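Local structure of acetyltransferase (Agrobacterium tumefaciens, 2DXQ) at residues G14-L19 with Q36-V41; A56-K61 with R96-T101. The protein probably transfers an acetyl group from acetyl-coenzyme A to an unidentified acceptor, as a member of the GNAT acetyltransferase family. One frame throughout, in Å; residues are numbered along the deposited sequence.

Contact 1 (G14-L19 with Q36-V41)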
# COMPACT_ATOMS: atom_id res chain seq x y z
N GLY A 14 16.93 -13.72 11.97
CA GLY A 14 17.17 -15.08 11.50
C GLY A 14 16.18 -15.66 10.51
O GLY A 14 16.37 -16.77 10.01
N ASP A 15 15.12 -14.91 10.21
CA ASP A 15 14.04 -15.43 9.36
C ASP A 15 14.28 -15.26 7.87
O ASP A 15 13.52 -15.76 7.05
CB ASP A 15 12.71 -14.79 9.76
CG ASP A 15 12.23 -15.27 11.11
OD1 ASP A 15 12.35 -16.48 11.38
OD2 ASP A 15 11.76 -14.44 11.91
N LEU A 16 15.35 -14.55 7.51
CA LEU A 16 15.56 -14.21 6.11
C LEU A 16 15.65 -15.41 5.16
O LEU A 16 14.97 -15.39 4.12
CB LEU A 16 16.73 -13.22 5.96
CG LEU A 16 16.96 -12.64 4.55
CD1 LEU A 16 15.67 -12.08 3.95
CD2 LEU A 16 18.07 -11.57 4.62
N PRO A 17 16.48 -16.44 5.47
CA PRO A 17 16.51 -17.61 4.58
C PRO A 17 15.12 -18.21 4.32
O PRO A 17 14.77 -18.49 3.16
CB PRO A 17 17.42 -18.60 5.32
CG PRO A 17 18.32 -17.74 6.12
CD PRO A 17 17.44 -16.60 6.59
N GLY A 18 14.35 -18.40 5.38
CA GLY A 18 13.00 -18.98 5.28
C GLY A 18 12.03 -18.13 4.48
O GLY A 18 11.25 -18.66 3.68
N LEU A 19 12.09 -16.81 4.67
CA LEU A 19 11.28 -15.87 3.90
C LEU A 19 11.64 -15.90 2.43
O LEU A 19 10.77 -15.88 1.56
CB LEU A 19 11.48 -14.45 4.43
CG LEU A 19 10.68 -14.09 5.67
CD1 LEU A 19 11.16 -12.73 6.19
CD2 LEU A 19 9.19 -14.07 5.33
N GLN A 36 22.71 -12.95 1.80
CA GLN A 36 23.63 -11.81 1.74
C GLN A 36 23.10 -10.70 0.83
O GLN A 36 23.11 -9.53 1.23
CB GLN A 36 25.03 -12.25 1.28
CG GLN A 36 25.80 -13.05 2.33
CD GLN A 36 25.23 -14.45 2.52
OE1 GLN A 36 24.74 -15.05 1.58
NE2 GLN A 36 25.31 -14.97 3.76
N GLU A 37 22.65 -11.07 -0.36
CA GLU A 37 22.08 -10.11 -1.33
C GLU A 37 20.84 -9.41 -0.78
O GLU A 37 20.58 -8.24 -1.10
CB GLU A 37 21.70 -10.82 -2.64
CG GLU A 37 22.92 -11.17 -3.51
CD GLU A 37 22.58 -12.08 -4.67
OE1 GLU A 37 21.58 -12.84 -4.60
OE2 GLU A 37 23.36 -12.07 -5.66
N ALA A 38 20.09 -10.13 0.05
CA ALA A 38 18.82 -9.63 0.54
C ALA A 38 18.92 -8.89 1.87
O ALA A 38 17.96 -8.28 2.31
CB ALA A 38 17.78 -10.80 0.65
N GLY A 39 20.11 -8.90 2.48
CA GLY A 39 20.28 -8.41 3.86
C GLY A 39 19.96 -6.93 4.07
O GLY A 39 19.31 -6.56 5.05
N ALA A 40 20.43 -6.10 3.14
CA ALA A 40 20.27 -4.65 3.24
C ALA A 40 18.78 -4.25 3.17
O ALA A 40 18.30 -3.48 4.00
CB ALA A 40 21.07 -3.97 2.14
N VAL A 41 18.07 -4.78 2.17
CA VAL A 41 16.63 -4.50 2.06
C VAL A 41 15.85 -5.09 3.24
O VAL A 41 14.96 -4.42 3.80
CB VAL A 41 16.04 -4.95 0.70
CG1 VAL A 41 14.53 -4.78 0.70
CG2 VAL A 41 16.61 -4.10 -0.40
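Leu-16 and Gly-39 mark the closest approach of the two backbones, their CA atoms 7.8 Å apart, where the early part of helix 16-26 faces helix 35-47. These are the two helices that join the first strand of the GNAT fold to the second, and between 14-19 and 36-41 Leu-16 alone makes the contact from its side. A chi1 of -173° turns the Leu-16 side chain away from its own amide N and over to the second helix. Both of its methyl groups touch Ala-38 CB, and CD2 alone goes on to the backbone, 3.9 Å from Ala-38 C and equally far from Gly-39 CA. Small residues on the receiving helix let a branched side chain come this near to the main chain, and the contact is wholly apolar. Within helix 35-47 the turn beneath the leucine is irregular: Gly-39 N makes just a weak bond to Gln-36 O, and a kink follows at Ala-40 and Val-41. Thr-35 and Phe-42 of the same helix also touch Leu-16, while Leu-74 of the second subunit packs on both Leu-16 and Ala-38, so the buried pair is part of the dimer interface as well. Nearby, Asp-15 forms a salt bridge with Arg-9. The Ala-38 CB methyl nestles in the fork of the leucine, 4.1 Å from Leu-16 CD1 and 4.1 Å from CD2.

Contact 2 (A56-K61 with R96-T101). With PO4 (phosphate ion), chain C; PO4 (phosphate ion), chain F.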
# COMPACT_ATOMS: atom_id res chain seq x y z
N ALA A 56 3.70 -17.69 9.70
CA ALA A 56 3.22 -18.85 10.44
C ALA A 56 4.34 -19.86 10.34
O ALA A 56 4.97 -20.00 9.28
CB ALA A 56 1.93 -19.42 9.81
N THR A 57 4.62 -20.53 11.45
CA THR A 57 5.73 -21.48 11.46
C THR A 57 5.20 -22.85 11.85
O THR A 57 4.24 -22.95 12.61
CB THR A 57 6.88 -21.09 12.43
OG1 THR A 57 6.36 -21.02 13.76
CG2 THR A 57 7.51 -19.74 12.05
N GLU A 58 5.83 -23.88 11.30
CA GLU A 58 5.53 -25.26 11.63
C GLU A 58 6.86 -25.93 11.99
O GLU A 58 7.77 -25.97 11.14
CB GLU A 58 4.88 -25.91 10.41
CG GLU A 58 4.34 -27.34 10.59
CD GLU A 58 4.14 -28.03 9.27
OE1 GLU A 58 3.03 -27.94 8.71
OE2 GLU A 58 5.11 -28.65 8.75
N ASN A 59 6.99 -26.43 13.22
CA ASN A 59 8.29 -26.94 13.71
C ASN A 59 9.40 -25.91 13.49
O ASN A 59 10.53 -26.26 13.12
CB ASN A 59 8.68 -28.25 13.02
CG ASN A 59 7.55 -29.25 13.00
OD1 ASN A 59 7.15 -29.74 11.94
ND2 ASN A 59 7.03 -29.56 14.17
N GLY A 60 9.05 -24.63 13.66
CA GLY A 60 10.01 -23.53 13.48
C GLY A 60 10.24 -23.04 12.05
O GLY A 60 10.85 -21.99 11.87
N LYS A 61 9.76 -23.79 11.06
CA LYS A 61 9.92 -23.39 9.65
C LYS A 61 8.79 -22.45 9.22
O LYS A 61 7.61 -22.78 9.40
CB LYS A 61 9.94 -24.60 8.72
CG LYS A 61 10.29 -24.22 7.28
CD LYS A 61 10.04 -25.36 6.30
CE LYS A 61 10.64 -25.02 4.95
NZ LYS A 61 9.79 -25.53 3.84
N ARG A 96 -4.43 -26.23 4.82
CA ARG A 96 -4.13 -26.41 6.25
C ARG A 96 -4.42 -25.15 7.06
O ARG A 96 -4.45 -25.20 8.30
CB ARG A 96 -2.69 -26.89 6.48
CG ARG A 96 -2.33 -28.16 5.72
CD ARG A 96 -3.17 -29.35 6.18
NE ARG A 96 -2.72 -30.59 5.53
CZ ARG A 96 -3.26 -31.79 5.73
NH1 ARG A 96 -4.28 -31.94 6.57
NH2 ARG A 96 -2.77 -32.84 5.08
N GLY A 97 -4.63 -24.03 6.38
CA GLY A 97 -5.07 -22.83 7.07
C GLY A 97 -3.99 -21.81 7.43
O GLY A 97 -4.32 -20.75 7.95
N TYR A 98 -2.73 -22.12 7.13
CA TYR A 98 -1.63 -21.23 7.55
C TYR A 98 -1.72 -19.86 6.89
O TYR A 98 -1.45 -18.85 7.54
CB TYR A 98 -0.27 -21.84 7.20
CG TYR A 98 0.10 -23.09 7.98
CD1 TYR A 98 0.15 -23.09 9.37
CD2 TYR A 98 0.46 -24.26 7.31
CE1 TYR A 98 0.54 -24.24 10.09
CE2 TYR A 98 0.83 -25.42 8.03
CZ TYR A 98 0.86 -25.39 9.40
OH TYR A 98 1.26 -26.53 10.09
N GLY A 99 -2.07 -19.83 5.61
CA GLY A 99 -2.33 -18.54 4.93
C GLY A 99 -3.44 -17.73 5.59
O GLY A 99 -3.29 -16.52 5.84
N ARG A 100 -4.57 -18.37 5.88
CA ARG A 100 -5.67 -17.69 6.55
C ARG A 100 -5.22 -17.15 7.91
O ARG A 100 -5.56 -16.02 8.27
CB ARG A 100 -6.92 -18.60 6.67
CG ARG A 100 -8.26 -17.87 6.98
CD ARG A 100 -9.47 -18.57 6.27
NE ARG A 100 -9.11 -19.94 6.15
CZ ARG A 100 -9.05 -20.72 5.09
NH1 ARG A 100 -9.45 -20.39 3.84
NH2 ARG A 100 -8.61 -21.92 5.35
N THR A 101 -4.43 -17.93 8.65
CA THR A 101 -3.96 -17.49 9.97
C THR A 101 -3.16 -16.20 9.85
O THR A 101 -3.40 -15.23 10.57
CB THR A 101 -3.10 -18.56 10.67
OG1 THR A 101 -3.87 -19.77 10.80
CG2 THR A 101 -2.68 -18.06 12.06
P PO4 C . -4.42 -21.76 3.45
O1 PO4 C . -4.91 -23.18 3.54
O2 PO4 C . -4.99 -21.22 2.12
O3 PO4 C . -5.01 -20.94 4.57
O4 PO4 C . -2.94 -21.67 3.39
P PO4 F . -3.08 -23.87 11.45
O1 PO4 F . -2.55 -22.45 11.58
O2 PO4 F . -3.42 -24.44 12.82
O3 PO4 F . -4.30 -23.86 10.57
O4 PO4 F . -2.06 -24.78 10.82
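A chi1 of -174° swings CG of Glu-58 opposite its backbone N, and the extended chain beyond it carries the carboxylate to Tyr-98, whose own chi1 of -68° sets the ring opposite its carbonyl carbon and out toward the strand. The two side chains cross at about a right angle. Tyr-98 OH donates to Glu-58 OE1 over 2.7 Å, meeting the lone pair that points away from the other carboxylate oxygen; OE1 lies at the ring edge near its plane, yet the carboxylate is turned 57° from the ring. Arg-93 forms a salt bridge to the same oxygen, which would help to keep Glu-58 ionised. Nearer the backbone, Ala-56 CB rests obliquely against Tyr-98 CD1 at 4.1 Å.

Beside this contact, the start of helix 98-112 shows how a helix N-terminus receives an anion. The phosphate of chain C, probably from the crystallisation liquor, is held by three backbone N-H groups: Gly-97 N to its O1 (3.0 Å), Gly-99 N to its O4 (3.0 Å) and Arg-100 N to its O3 (2.9 Å). The Arg-100 guanidinium turns one face to the same O3. In GNAT enzymes this glycine-rich loop binds the pyrophosphate of coenzyme A, and the ion probably marks that place here. Tyr-98 also touches Ile-6 of strand 6-10 and Val-63 and Ala-64 of strand 61-71, so the start of helix 98-112 lies against three neighbouring strands, with 51-58 in the middle.

Contact 1 closes before contact 2 opens along the chain, and strand 51-58, which contributes to the second, directly follows helix 35-47 of the first. Their centres lie 19 Å apart and their nearest atoms about 6 Å, without touching. The mixed sheet relates them: Leu-19 of helix 16-26 packs on Ile-53 and Val-55, while helix 98-112 meets the same strand at Ala-56 and Glu-58. One strand thus serves both helical layers of the GNAT fold. The roles differ: 14-19 with 36-41 lies beside the second subunit, whereas 56-61 with 96-101, untouched by the other protein chain, adjoins the anion site where the cofactor probably binds.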